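Local coordinates for protein aspartokinase (Clostridium acetobutylicum, PDB 3TVI) that probably phosphorylates the beta-carboxyl group of L-aspartate with ATP, opening the route to threonine, methionine and lysine, at residues B[90-95]-B[120-125]; B[128-133]-B[165-170]; B[231-236]-B[277-282]; B[383-388]-B[413-418]. One frame throughout, in Å; residues are numbered along the deposited sequence.

Contact 1: residues B[90-95]-B[120-125]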
loop_
_atom_site.group_PDB
_atom_site.type_symbol
_atom_site.label_atom_id
_atom_site.label_comp_id
_atom_site.label_asym_id
_atom_site.label_seq_id
_atom_site.Cartn_x
_atom_site.Cartn_y
_atom_site.Cartn_z
HETATM N N MSE B 90 50.202 27.573 19.702
HETATM C CA MSE B 90 49.225 28.600 19.361
HETATM C C MSE B 90 48.594 29.140 20.604
HETATM O O MSE B 90 48.750 28.574 21.689
HETATM C CB MSE B 90 48.131 28.052 18.454
HETATM C CG MSE B 90 47.021 27.366 19.243
HETATM SE SE MSE B 90 45.757 26.528 17.998
HETATM C CE MSE B 90 45.491 28.018 16.729
ATOM N N ASP B 91 47.850 30.232 20.436
ATOM C CA ASP B 91 47.131 30.876 21.525
ATOM C C ASP B 91 45.633 30.829 21.246
ATOM O O ASP B 91 45.069 31.739 20.634
ATOM C CB ASP B 91 47.602 32.322 21.671
ATOM C CG ASP B 91 46.717 33.134 22.587
ATOM O OD1 ASP B 91 46.209 32.551 23.576
ATOM O OD2 ASP B 91 46.538 34.351 22.321
ATOM N N ILE B 92 44.992 29.764 21.712
ATOM C CA ILE B 92 43.577 29.533 21.436
ATOM C C ILE B 92 42.674 30.609 22.052
ATOM O O ILE B 92 41.582 30.879 21.541
ATOM C CB ILE B 92 43.136 28.124 21.904
ATOM C CG1 ILE B 92 41.750 27.764 21.357
ATOM C CG2 ILE B 92 43.149 28.031 23.421
ATOM C CD1 ILE B 92 41.636 27.879 19.853
ATOM N N ALA B 93 43.128 31.222 23.143
ATOM C CA ALA B 93 42.362 32.276 23.794
ATOM C C ALA B 93 42.076 33.425 22.831
ATOM O O ALA B 93 40.985 33.970 22.831
ATOM C CB ALA B 93 43.093 32.776 25.022
ATOM N N TYR B 94 43.051 33.781 22.002
ATOM C CA TYR B 94 42.849 34.802 20.973
ATOM C C TYR B 94 41.571 34.508 20.183
ATOM O O TYR B 94 40.828 35.420 19.829
ATOM C CB TYR B 94 44.071 34.867 20.039
ATOM C CG TYR B 94 43.896 35.717 18.787
ATOM C CD1 TYR B 94 43.401 37.015 18.860
ATOM C CD2 TYR B 94 44.252 35.224 17.530
ATOM C CE1 TYR B 94 43.246 37.788 17.714
ATOM C CE2 TYR B 94 44.104 35.990 16.380
ATOM C CZ TYR B 94 43.600 37.269 16.475
ATOM O OH TYR B 94 43.458 38.035 15.338
ATOM N N TYR B 95 41.322 33.229 19.924
ATOM C CA TYR B 95 40.155 32.802 19.171
ATOM C C TYR B 95 38.927 32.748 20.052
ATOM O O TYR B 95 37.917 33.373 19.739
ATOM C CB TYR B 95 40.419 31.453 18.519
ATOM C CG TYR B 95 41.528 31.551 17.514
ATOM C CD1 TYR B 95 41.292 32.091 16.260
ATOM C CD2 TYR B 95 42.823 31.147 17.824
ATOM C CE1 TYR B 95 42.307 32.205 15.330
ATOM C CE2 TYR B 95 43.843 31.260 16.897
ATOM C CZ TYR B 95 43.571 31.794 15.655
ATOM O OH TYR B 95 44.551 31.919 14.718
ATOM N N ASN B 120 37.603 23.955 16.230
ATOM C CA ASN B 120 38.270 22.721 15.819
ATOM C C ASN B 120 39.024 22.912 14.511
ATOM O O ASN B 120 40.103 22.343 14.305
ATOM C CB ASN B 120 37.260 21.580 15.663
ATOM C CG ASN B 120 36.983 20.867 16.966
ATOM O OD1 ASN B 120 37.546 21.208 17.997
ATOM N ND2 ASN B 120 36.114 19.865 16.925
ATOM N N GLY B 121 38.448 23.710 13.623
ATOM C CA GLY B 121 39.073 23.981 12.346
ATOM C C GLY B 121 40.405 24.655 12.536
ATOM O O GLY B 121 41.405 24.217 11.993
ATOM N N VAL B 122 40.411 25.717 13.329
ATOM C CA VAL B 122 41.612 26.535 13.488
ATOM C C VAL B 122 42.698 25.762 14.238
ATOM O O VAL B 122 43.883 25.911 13.939
ATOM C CB VAL B 122 41.303 27.878 14.179
ATOM C CG1 VAL B 122 40.325 28.683 13.341
ATOM C CG2 VAL B 122 40.733 27.650 15.564
ATOM N N ILE B 123 42.280 24.922 15.184
ATOM C CA ILE B 123 43.196 24.070 15.939
ATOM C C ILE B 123 43.833 23.034 15.025
ATOM O O ILE B 123 45.046 22.826 15.057
ATOM C CB ILE B 123 42.472 23.319 17.073
ATOM C CG1 ILE B 123 42.019 24.287 18.157
ATOM C CG2 ILE B 123 43.375 22.260 17.685
ATOM C CD1 ILE B 123 41.154 23.637 19.208
ATOM N N LEU B 124 42.998 22.377 14.227
ATOM C CA LEU B 124 43.465 21.337 13.323
ATOM C C LEU B 124 44.377 21.859 12.231
ATOM O O LEU B 124 45.295 21.166 11.826
ATOM C CB LEU B 124 42.292 20.606 12.664
ATOM C CG LEU B 124 41.687 19.406 13.395
ATOM C CD1 LEU B 124 41.238 18.355 12.378
ATOM C CD2 LEU B 124 42.676 18.795 14.384
ATOM N N ALA B 125 44.125 23.063 11.737
ATOM C CA ALA B 125 44.995 23.630 10.715
ATOM C C ALA B 125 46.413 23.756 11.276
ATOM O O ALA B 125 47.395 23.477 10.585
ATOM C CB ALA B 125 44.473 24.980 10.238
#
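Val-122 and Ile-123 of helix 109-127 pack against Met-90, Ile-92 and Tyr-95, at and just before the start of helix 92-104. The contact is apolar helix-helix packing between two consecutive helices of the amino acid kinase domain. The first residue of 120-125 to make contact is Val-122, and its two methyls serve different neighbours. CG2 lies over one face of the Tyr-95 ring, 4.4 Å from Tyr-95 CG, and is also 4.4 Å from CD1 of Ile-92, touching both the ring and the aliphatic chain. CG1 faces Phe-132 of the next strand. The main-chain oxygen of Val-122 is approached by the selenomethionine methyl: the bend of Met-90 at chi3 (-47°) brings CE to 3.8 Å from Val-122 O, a van der Waals contact. Ile-123 follows, and its CG1 is 4.0 Å from CD1 of Ile-92. The reach of Ile-92 comes from CG1 standing trans to the backbone N (chi1 -168°), followed by a turn at chi2 (54°) that brings CD1 up to both Val-122 and Ile-123. Helix 69-85 closes the group, with Val-83 touching Met-90 and Ile-92, and Tyr-79 touching Ile-123. Ile-92, Val-122 and Ile-123 are buried, and their side chains meet through carbon atoms. The SE atom of Met-90 lies 4.1 Å from Ile-123 CA.

Contact 2: residues B[128-133]-B[165-170]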
loop_
_atom_site.group_PDB
_atom_site.type_symbol
_atom_site.label_atom_id
_atom_site.label_comp_id
_atom_site.label_asym_id
_atom_site.label_seq_id
_atom_site.Cartn_x
_atom_site.Cartn_y
_atom_site.Cartn_z
ATOM N N LEU B 128 47.835 20.000 12.237
ATOM C CA LEU B 128 48.114 19.179 11.053
ATOM C C LEU B 128 48.896 19.952 10.002
ATOM O O LEU B 128 49.071 19.472 8.881
ATOM C CB LEU B 128 46.810 18.665 10.433
ATOM C CG LEU B 128 45.893 17.902 11.390
ATOM C CD1 LEU B 128 44.538 17.625 10.752
ATOM C CD2 LEU B 128 46.566 16.615 11.840
ATOM N N ASN B 129 49.348 21.150 10.361
ATOM C CA ASN B 129 50.160 21.956 9.474
ATOM C C ASN B 129 49.513 22.111 8.094
ATOM O O ASN B 129 50.122 21.825 7.063
ATOM C CB ASN B 129 51.555 21.343 9.375
ATOM C CG ASN B 129 52.608 22.336 8.920
ATOM O OD1 ASN B 129 52.308 23.462 8.502
ATOM N ND2 ASN B 129 53.866 21.915 8.999
ATOM N N ALA B 130 48.266 22.574 8.112
ATOM C CA ALA B 130 47.443 22.743 6.918
ATOM C C ALA B 130 46.864 24.151 6.906
ATOM O O ALA B 130 46.673 24.753 7.966
ATOM C CB ALA B 130 46.315 21.723 6.928
ATOM N N GLU B 131 46.579 24.670 5.713
ATOM C CA GLU B 131 45.994 26.002 5.580
ATOM C C GLU B 131 44.562 26.046 6.093
ATOM O O GLU B 131 43.721 25.254 5.677
ATOM C CB GLU B 131 46.016 26.466 4.127
ATOM C CG GLU B 131 47.327 27.105 3.717
ATOM C CD GLU B 131 47.232 27.807 2.377
ATOM O OE1 GLU B 131 46.417 28.754 2.244
ATOM O OE2 GLU B 131 47.976 27.408 1.453
ATOM N N PHE B 132 44.282 26.974 6.999
ATOM C CA PHE B 132 42.926 27.155 7.485
ATOM C C PHE B 132 42.134 27.977 6.496
ATOM O O PHE B 132 42.548 29.068 6.120
ATOM C CB PHE B 132 42.889 27.874 8.823
ATOM C CG PHE B 132 41.500 28.139 9.302
ATOM C CD1 PHE B 132 40.792 27.157 9.979
ATOM C CD2 PHE B 132 40.877 29.346 9.031
ATOM C CE1 PHE B 132 39.493 27.385 10.398
ATOM C CE2 PHE B 132 39.574 29.579 9.446
ATOM C CZ PHE B 132 38.884 28.598 10.134
ATOM N N ILE B 133 40.975 27.458 6.111
ATOM C CA ILE B 133 40.072 28.154 5.207
ATOM C C ILE B 133 38.671 28.170 5.793
ATOM O O ILE B 133 37.998 27.149 5.795
ATOM C CB ILE B 133 40.022 27.454 3.846
ATOM C CG1 ILE B 133 41.347 27.636 3.117
ATOM C CG2 ILE B 133 38.875 28.002 3.021
ATOM C CD1 ILE B 133 41.354 27.033 1.731
ATOM N N LYS B 165 47.482 21.203 1.402
ATOM C CA LYS B 165 46.753 20.604 2.512
ATOM C C LYS B 165 45.934 21.714 3.166
ATOM O O LYS B 165 46.480 22.772 3.482
ATOM C CB LYS B 165 47.742 19.985 3.516
ATOM C CG LYS B 165 47.115 19.045 4.538
ATOM C CD LYS B 165 48.025 18.751 5.729
ATOM C CE LYS B 165 48.997 17.608 5.463
ATOM N NZ LYS B 165 49.798 17.265 6.680
ATOM N N ALA B 166 44.639 21.486 3.361
ATOM C CA ALA B 166 43.764 22.527 3.881
ATOM C C ALA B 166 42.679 21.985 4.811
ATOM O O ALA B 166 42.024 20.991 4.485
ATOM C CB ALA B 166 43.132 23.285 2.728
ATOM N N VAL B 167 42.498 22.636 5.967
ATOM C CA VAL B 167 41.363 22.348 6.852
ATOM C C VAL B 167 40.239 23.295 6.495
ATOM O O VAL B 167 40.487 24.460 6.196
ATOM C CB VAL B 167 41.670 22.579 8.343
ATOM C CG1 VAL B 167 40.410 22.385 9.175
ATOM C CG2 VAL B 167 42.779 21.659 8.833
ATOM N N ILE B 168 39.010 22.786 6.532
ATOM C CA ILE B 168 37.817 23.560 6.193
ATOM C C ILE B 168 36.726 23.201 7.179
ATOM O O ILE B 168 36.219 22.078 7.136
ATOM C CB ILE B 168 37.282 23.219 4.788
ATOM C CG1 ILE B 168 38.421 23.215 3.766
ATOM C CG2 ILE B 168 36.193 24.204 4.401
ATOM C CD1 ILE B 168 37.994 22.825 2.371
ATOM N N PRO B 169 36.343 24.150 8.056
ATOM C CA PRO B 169 35.407 23.821 9.126
ATOM C C PRO B 169 34.065 23.460 8.529
ATOM O O PRO B 169 33.821 23.735 7.355
ATOM C CB PRO B 169 35.342 25.105 9.948
ATOM C CG PRO B 169 35.589 26.180 8.955
ATOM C CD PRO B 169 36.495 25.604 7.897
ATOM N N GLY B 170 33.202 22.851 9.326
ATOM C CA GLY B 170 32.147 22.030 8.774
ATOM C C GLY B 170 30.834 22.703 8.472
ATOM O O GLY B 170 30.473 22.946 7.307
#
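A beta-alpha-beta crossover places strand 131-132 beside strand 166-167, with helix 149-159 in the connection, and Glu-131 pairs with Ala-166 and Phe-132 with Val-167 in parallel register. The ladder has the staggered bonding of parallel strands. Glu-131 spans Ala-166: its N donates to Lys-165 O at 2.9 Å, and its O accepts from Val-167 N, also 2.9 Å, with an angle of 139° at the hydrogen. Val-167 then returns the pattern, its O receiving Ile-133 N at 3.0 Å. Before the ladder, Asn-129, with positive phi, is the C-prime residue of the Schellman motif that ends helix 109-127. The Lys-165 chain starts trans to its backbone N (chi1 -166°), which lays CG and CD along Ala-130, CD 3.6 Å from Ala-130 CB. The bend at chi3 then directs CE and the ammonium back to the helix end, NZ donating to Leu-128 O at 3.2 Å. Val-167 CG2 packs 4.0 Å from Ala-130 CB, on the face where helix 109-127 presents Leu-124 and Ala-125. On the face of Glu-131 and Ala-166, Ile-133 CD1 lies 4.3 Å from Ala-166 CB. Ala-166 is also bonded through its backbone to Lys-34 and Ile-36, so strand 166-167 is an inner strand while 131-132 is outermost in this chain's sheet. Pro-169, just beyond, lies near Glu-117, a predicted substrate-binding residue. The arrangement is typical of the parallel portion of the three-layered amino acid kinase fold.

Contact 3: residues B[231-236]-B[277-282]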
loop_
_atom_site.group_PDB
_atom_site.type_symbol
_atom_site.label_atom_id
_atom_site.label_comp_id
_atom_site.label_asym_id
_atom_site.label_seq_id
_atom_site.Cartn_x
_atom_site.Cartn_y
_atom_site.Cartn_z
ATOM N N SER B 231 25.277 0.737 -3.064
ATOM C CA SER B 231 24.882 1.838 -3.947
ATOM C C SER B 231 24.162 2.878 -3.108
ATOM O O SER B 231 23.833 2.611 -1.958
ATOM C CB SER B 231 23.986 1.337 -5.098
ATOM O OG SER B 231 22.597 1.493 -4.826
ATOM N N TYR B 232 23.916 4.057 -3.674
ATOM C CA TYR B 232 23.180 5.091 -2.950
ATOM C C TYR B 232 21.750 4.619 -2.738
ATOM O O TYR B 232 21.267 4.588 -1.601
ATOM C CB TYR B 232 23.192 6.443 -3.680
ATOM C CG TYR B 232 24.570 7.071 -3.851
ATOM C CD1 TYR B 232 25.439 7.207 -2.771
ATOM C CD2 TYR B 232 24.995 7.541 -5.098
ATOM C CE1 TYR B 232 26.695 7.772 -2.931
ATOM C CE2 TYR B 232 26.250 8.111 -5.267
ATOM C CZ TYR B 232 27.096 8.222 -4.184
ATOM O OH TYR B 232 28.340 8.787 -4.344
ATOM N N LYS B 233 21.086 4.232 -3.833
ATOM C CA LYS B 233 19.695 3.743 -3.786
ATOM C C LYS B 233 19.570 2.584 -2.800
ATOM O O LYS B 233 18.606 2.492 -2.039
ATOM C CB LYS B 233 19.230 3.316 -5.184
ATOM C CG LYS B 233 18.069 2.322 -5.201
ATOM C CD LYS B 233 16.692 2.954 -5.005
ATOM C CE LYS B 233 15.860 2.914 -6.289
ATOM N NZ LYS B 233 14.554 3.625 -6.152
ATOM N N GLU B 234 20.568 1.710 -2.831
ATOM C CA GLU B 234 20.659 0.569 -1.930
ATOM C C GLU B 234 20.688 1.051 -0.481
ATOM O O GLU B 234 19.854 0.656 0.340
ATOM C CB GLU B 234 21.940 -0.203 -2.255
ATOM C CG GLU B 234 21.868 -1.709 -2.096
ATOM C CD GLU B 234 22.893 -2.410 -2.969
ATOM O OE1 GLU B 234 23.939 -1.791 -3.296
ATOM O OE2 GLU B 234 22.647 -3.574 -3.346
ATOM N N LEU B 235 21.651 1.927 -0.194
ATOM C CA LEU B 235 21.824 2.514 1.132
ATOM C C LEU B 235 20.566 3.224 1.596
ATOM O O LEU B 235 20.158 3.074 2.744
ATOM C CB LEU B 235 23.002 3.498 1.128
ATOM C CG LEU B 235 23.285 4.314 2.399
ATOM C CD1 LEU B 235 23.248 3.453 3.652
ATOM C CD2 LEU B 235 24.627 5.016 2.277
ATOM N N ARG B 236 19.952 3.991 0.705
ATOM C CA ARG B 236 18.717 4.684 1.039
ATOM C C ARG B 236 17.662 3.700 1.532
ATOM O O ARG B 236 16.978 3.952 2.519
ATOM C CB ARG B 236 18.191 5.447 -0.167
ATOM C CG ARG B 236 17.110 6.459 0.166
ATOM C CD ARG B 236 16.897 7.409 -1.004
ATOM N NE ARG B 236 16.295 6.740 -2.167
ATOM C CZ ARG B 236 16.579 7.004 -3.446
ATOM N NH1 ARG B 236 17.483 7.928 -3.781
ATOM N NH2 ARG B 236 15.955 6.324 -4.408
ATOM N N LEU B 277 29.005 3.562 -3.353
ATOM C CA LEU B 277 29.239 3.864 -4.775
ATOM C C LEU B 277 28.030 4.519 -5.433
ATOM O O LEU B 277 27.016 4.760 -4.784
ATOM C CB LEU B 277 29.579 2.570 -5.520
ATOM C CG LEU B 277 30.986 1.980 -5.374
ATOM C CD1 LEU B 277 31.883 2.808 -4.468
ATOM C CD2 LEU B 277 30.885 0.534 -4.892
ATOM N N SER B 278 28.155 4.819 -6.723
ATOM C CA SER B 278 27.031 5.313 -7.515
ATOM C C SER B 278 26.240 4.135 -8.046
ATOM O O SER B 278 26.764 3.028 -8.141
ATOM C CB SER B 278 27.517 6.175 -8.682
ATOM O OG SER B 278 26.532 7.129 -9.030
ATOM N N ASP B 279 24.982 4.380 -8.399
ATOM C CA ASP B 279 24.126 3.322 -8.946
ATOM C C ASP B 279 24.721 2.720 -10.225
ATOM O O ASP B 279 24.926 1.506 -10.301
ATOM C CB ASP B 279 22.697 3.833 -9.190
ATOM C CG ASP B 279 21.945 4.121 -7.890
ATOM O OD1 ASP B 279 21.199 5.127 -7.850
ATOM O OD2 ASP B 279 22.098 3.348 -6.912
ATOM N N THR B 280 25.024 3.559 -11.212
ATOM C CA THR B 280 25.679 3.080 -12.440
ATOM C C THR B 280 27.187 2.796 -12.246
ATOM O O THR B 280 27.827 2.203 -13.121
ATOM C CB THR B 280 25.455 4.048 -13.631
ATOM O OG1 THR B 280 25.958 5.353 -13.312
ATOM C CG2 THR B 280 23.961 4.138 -13.980
ATOM N N HIS B 281 27.740 3.211 -11.102
ATOM C CA HIS B 281 29.149 2.964 -10.762
ATOM C C HIS B 281 29.340 1.710 -9.942
ATOM O O HIS B 281 30.444 1.159 -9.913
ATOM C CB HIS B 281 29.753 4.166 -10.034
ATOM N N LYS B 282 28.288 1.248 -9.261
ATOM C CA LYS B 282 28.334 -0.053 -8.576
ATOM C C LYS B 282 28.028 -1.160 -9.572
ATOM O O LYS B 282 27.165 -1.000 -10.439
ATOM C CB LYS B 282 27.329 -0.135 -7.420
ATOM C CG LYS B 282 27.580 -1.328 -6.502
ATOM C CD LYS B 282 26.376 -1.706 -5.647
ATOM C CE LYS B 282 26.715 -2.925 -4.797
ATOM N NZ LYS B 282 25.595 -3.452 -3.972
#
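Ser-231 and Asp-279 meet through one carboxylate oxygen: Ser-231 OG donates to Asp-279 OD2 at 2.8 Å, approaching nearly along the C-O axis. The same hydroxyl is the N-cap of helix 232-240 and accepts from Glu-234 N at 2.9 Å, so OG is satisfied as donor and as acceptor. Glu-234 completes a capping box, its OE1 taking the N-H of Ser-231 at 2.9 Å, 168° at the hydrogen, through the anti lone pair. Asp-279 OD2 has a second, weak donor in Lys-233 N at 3.4 Å. A carboxylate at this first turn would favourably meet the positive end of the helix dipole. The extended Lys-282 chain crosses that of Glu-234 at about a right angle and forms a salt bridge to it, NZ to OE1; the modelled separation of 2.4 Å is too short to be relied on at this resolution. The other carboxylate oxygen, Glu-234 OE2, accepts from Thr-290 OG1 and Thr-382 N, so both oxygens are engaged. The polar end of Lys-233 leaves the contact altogether, its NZ bridging to Glu-304 of the second subunit. Leu-277 O lies over the centre of the Tyr-232 ring. Ser-231 leads from the region of strand 229-231, next to strand 274-277 at one side of the large mixed sheet, into helix 232-240, and Tyr-232 packs on Ile-276 of that neighbouring strand and on Val-254 and Lys-255 of helix 252-256.

Contact 4: residues B[383-388]-B[413-418]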
loop_
_atom_site.group_PDB
_atom_site.type_symbol
_atom_site.label_atom_id
_atom_site.label_comp_id
_atom_site.label_asym_id
_atom_site.label_seq_id
_atom_site.Cartn_x
_atom_site.Cartn_y
_atom_site.Cartn_z
ATOM N N GLY B 383 21.397 -7.156 -6.669
ATOM C CA GLY B 383 21.363 -8.494 -7.255
ATOM C C GLY B 383 20.097 -9.306 -7.026
ATOM O O GLY B 383 20.000 -10.442 -7.494
HETATM N N MSE B 384 19.124 -8.746 -6.315
HETATM C CA MSE B 384 17.817 -9.398 -6.169
HETATM C C MSE B 384 16.794 -8.646 -6.981
HETATM O O MSE B 384 15.676 -8.400 -6.517
HETATM C CB MSE B 384 17.416 -9.496 -4.693
HETATM C CG MSE B 384 17.501 -8.179 -3.932
HETATM SE SE MSE B 384 16.673 -8.340 -2.163
HETATM C CE MSE B 384 15.160 -9.502 -2.649
ATOM N N ALA B 385 17.166 -8.301 -8.214
ATOM C CA ALA B 385 16.409 -7.341 -9.019
ATOM C C ALA B 385 16.626 -7.560 -10.510
ATOM O O ALA B 385 17.357 -6.787 -11.125
ATOM C CB ALA B 385 16.837 -5.929 -8.658
ATOM N N LYS B 386 16.008 -8.581 -11.109
ATOM C CA LYS B 386 15.054 -9.472 -10.445
ATOM C C LYS B 386 15.450 -10.938 -10.658
ATOM O O LYS B 386 15.214 -11.520 -11.705
ATOM C CB LYS B 386 13.614 -9.191 -10.898
ATOM C CG LYS B 386 13.457 -8.200 -12.050
ATOM C CD LYS B 386 13.824 -8.787 -13.406
ATOM C CE LYS B 386 13.285 -7.927 -14.539
ATOM N NZ LYS B 386 13.758 -6.519 -14.444
ATOM N N THR B 387 16.086 -11.500 -9.638
ATOM C CA THR B 387 16.546 -12.878 -9.630
ATOM C C THR B 387 15.357 -13.800 -9.485
ATOM O O THR B 387 14.345 -13.415 -8.901
ATOM C CB THR B 387 17.499 -13.097 -8.441
ATOM O OG1 THR B 387 18.729 -12.401 -8.687
ATOM C CG2 THR B 387 17.774 -14.570 -8.203
ATOM N N LYS B 388 15.479 -15.013 -10.017
ATOM C CA LYS B 388 14.426 -16.015 -9.888
ATOM C C LYS B 388 14.285 -16.443 -8.426
ATOM O O LYS B 388 15.275 -16.482 -7.680
ATOM C CB LYS B 388 14.718 -17.235 -10.766
ATOM N N SER B 413 9.796 -1.813 -5.104
ATOM C CA SER B 413 11.167 -1.504 -5.485
ATOM C C SER B 413 11.907 -2.719 -6.027
ATOM O O SER B 413 11.858 -3.787 -5.444
ATOM C CB SER B 413 11.909 -0.961 -4.273
ATOM O OG SER B 413 13.278 -1.296 -4.332
ATOM N N GLU B 414 12.633 -2.537 -7.119
ATOM C CA GLU B 414 13.300 -3.650 -7.784
ATOM C C GLU B 414 14.386 -4.335 -6.940
ATOM O O GLU B 414 14.687 -5.504 -7.153
ATOM C CB GLU B 414 13.898 -3.183 -9.117
ATOM C CG GLU B 414 12.860 -2.816 -10.178
ATOM C CD GLU B 414 13.252 -3.276 -11.579
ATOM O OE1 GLU B 414 14.263 -2.774 -12.128
ATOM O OE2 GLU B 414 12.535 -4.143 -12.129
ATOM N N ILE B 415 14.954 -3.621 -5.976
ATOM C CA ILE B 415 16.089 -4.127 -5.209
ATOM C C ILE B 415 15.723 -4.434 -3.751
ATOM O O ILE B 415 16.559 -4.294 -2.854
ATOM C CB ILE B 415 17.263 -3.117 -5.247
ATOM C CG1 ILE B 415 16.832 -1.745 -4.720
ATOM C CG2 ILE B 415 17.796 -2.970 -6.664
ATOM C CD1 ILE B 415 18.001 -0.887 -4.294
ATOM N N ASN B 416 14.493 -4.887 -3.507
ATOM C CA ASN B 416 13.975 -4.890 -2.142
ATOM C C ASN B 416 12.694 -5.695 -1.916
ATOM O O ASN B 416 11.654 -5.376 -2.479
ATOM C CB ASN B 416 13.762 -3.425 -1.751
ATOM C CG ASN B 416 12.826 -3.248 -0.582
ATOM O OD1 ASN B 416 13.122 -3.666 0.531
ATOM N ND2 ASN B 416 11.700 -2.591 -0.825
ATOM N N VAL B 417 12.773 -6.734 -1.085
ATOM C CA VAL B 417 11.567 -7.417 -0.589
ATOM C C VAL B 417 11.353 -7.131 0.893
ATOM O O VAL B 417 12.267 -7.310 1.711
ATOM C CB VAL B 417 11.603 -8.947 -0.761
ATOM C CG1 VAL B 417 10.342 -9.564 -0.175
ATOM C CG2 VAL B 417 11.732 -9.313 -2.225
ATOM N N ILE B 418 10.136 -6.707 1.226
ATOM C CA ILE B 418 9.760 -6.426 2.596
ATOM C C ILE B 418 8.759 -7.469 3.063
ATOM O O ILE B 418 7.789 -7.781 2.375
ATOM C CB ILE B 418 9.135 -5.037 2.740
ATOM C CG1 ILE B 418 10.093 -3.965 2.225
ATOM C CG2 ILE B 418 8.788 -4.772 4.196
ATOM C CD1 ILE B 418 9.409 -2.982 1.294
#
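Met-384, a selenomethionine in the loop after strand 367-380, reaches across to residues 415-417 at the start of strand 416-422 in the ACT domain. From CB the chain takes the position between backbone N and carbonyl carbon (chi1 51°), which turns it to the strand. CG comes 4.1 Å from Ile-415 O, and SE stays level with that same oxygen, SE to Ile-415 O again 4.1 Å. A bend at chi3 (-38°) then puts the methyl against Val-417, with Met-384 CE 3.5 Å from Val-417 CG2, the two side chains lying at a slant. Thr-379 of strand 367-380 touches Met-384 too, and its backbone is hydrogen-bonded to Val-417. At the outer side, Lys-386 and Glu-414 lie alongside each other and point the same way, joined by a salt bridge of 3.5 Å from Lys-386 NZ to Glu-414 OE2. Ala-385 faces the turn of 413-416, its CB 3.7 Å from Ile-415 CG2. The chemistry implies a split interface: the buried loop-to-strand part is largely apolar, consistent with van der Waals packing, while the rather long ion pair, between two exposed residues, probably adds little.

Contact 1 is buried, with no exposed residue among those that touch, while contacts 2, 3 and 4 are partly buried. In the kinase domain, contact 2 begins just where the helix of contact 1 ends and packs against it: their centres are 11 Å apart, and Val-167 CG2 lies against Ala-125. Apolar helix packing in the first gives way to backbone bonding in the sheet in the second. Contacts 3 and 4 touch as well, Lys-233 and Glu-234 meeting Ile-415, so helix 232-240 adjoins the ACT domain there. Contact 3 relies on side-chain capping and charge, contact 4 on a selenomethionine with a peripheral ion pair. Contacts 1 and 4 lie on opposite sides of the chain's centre, about 51 Å apart between centres.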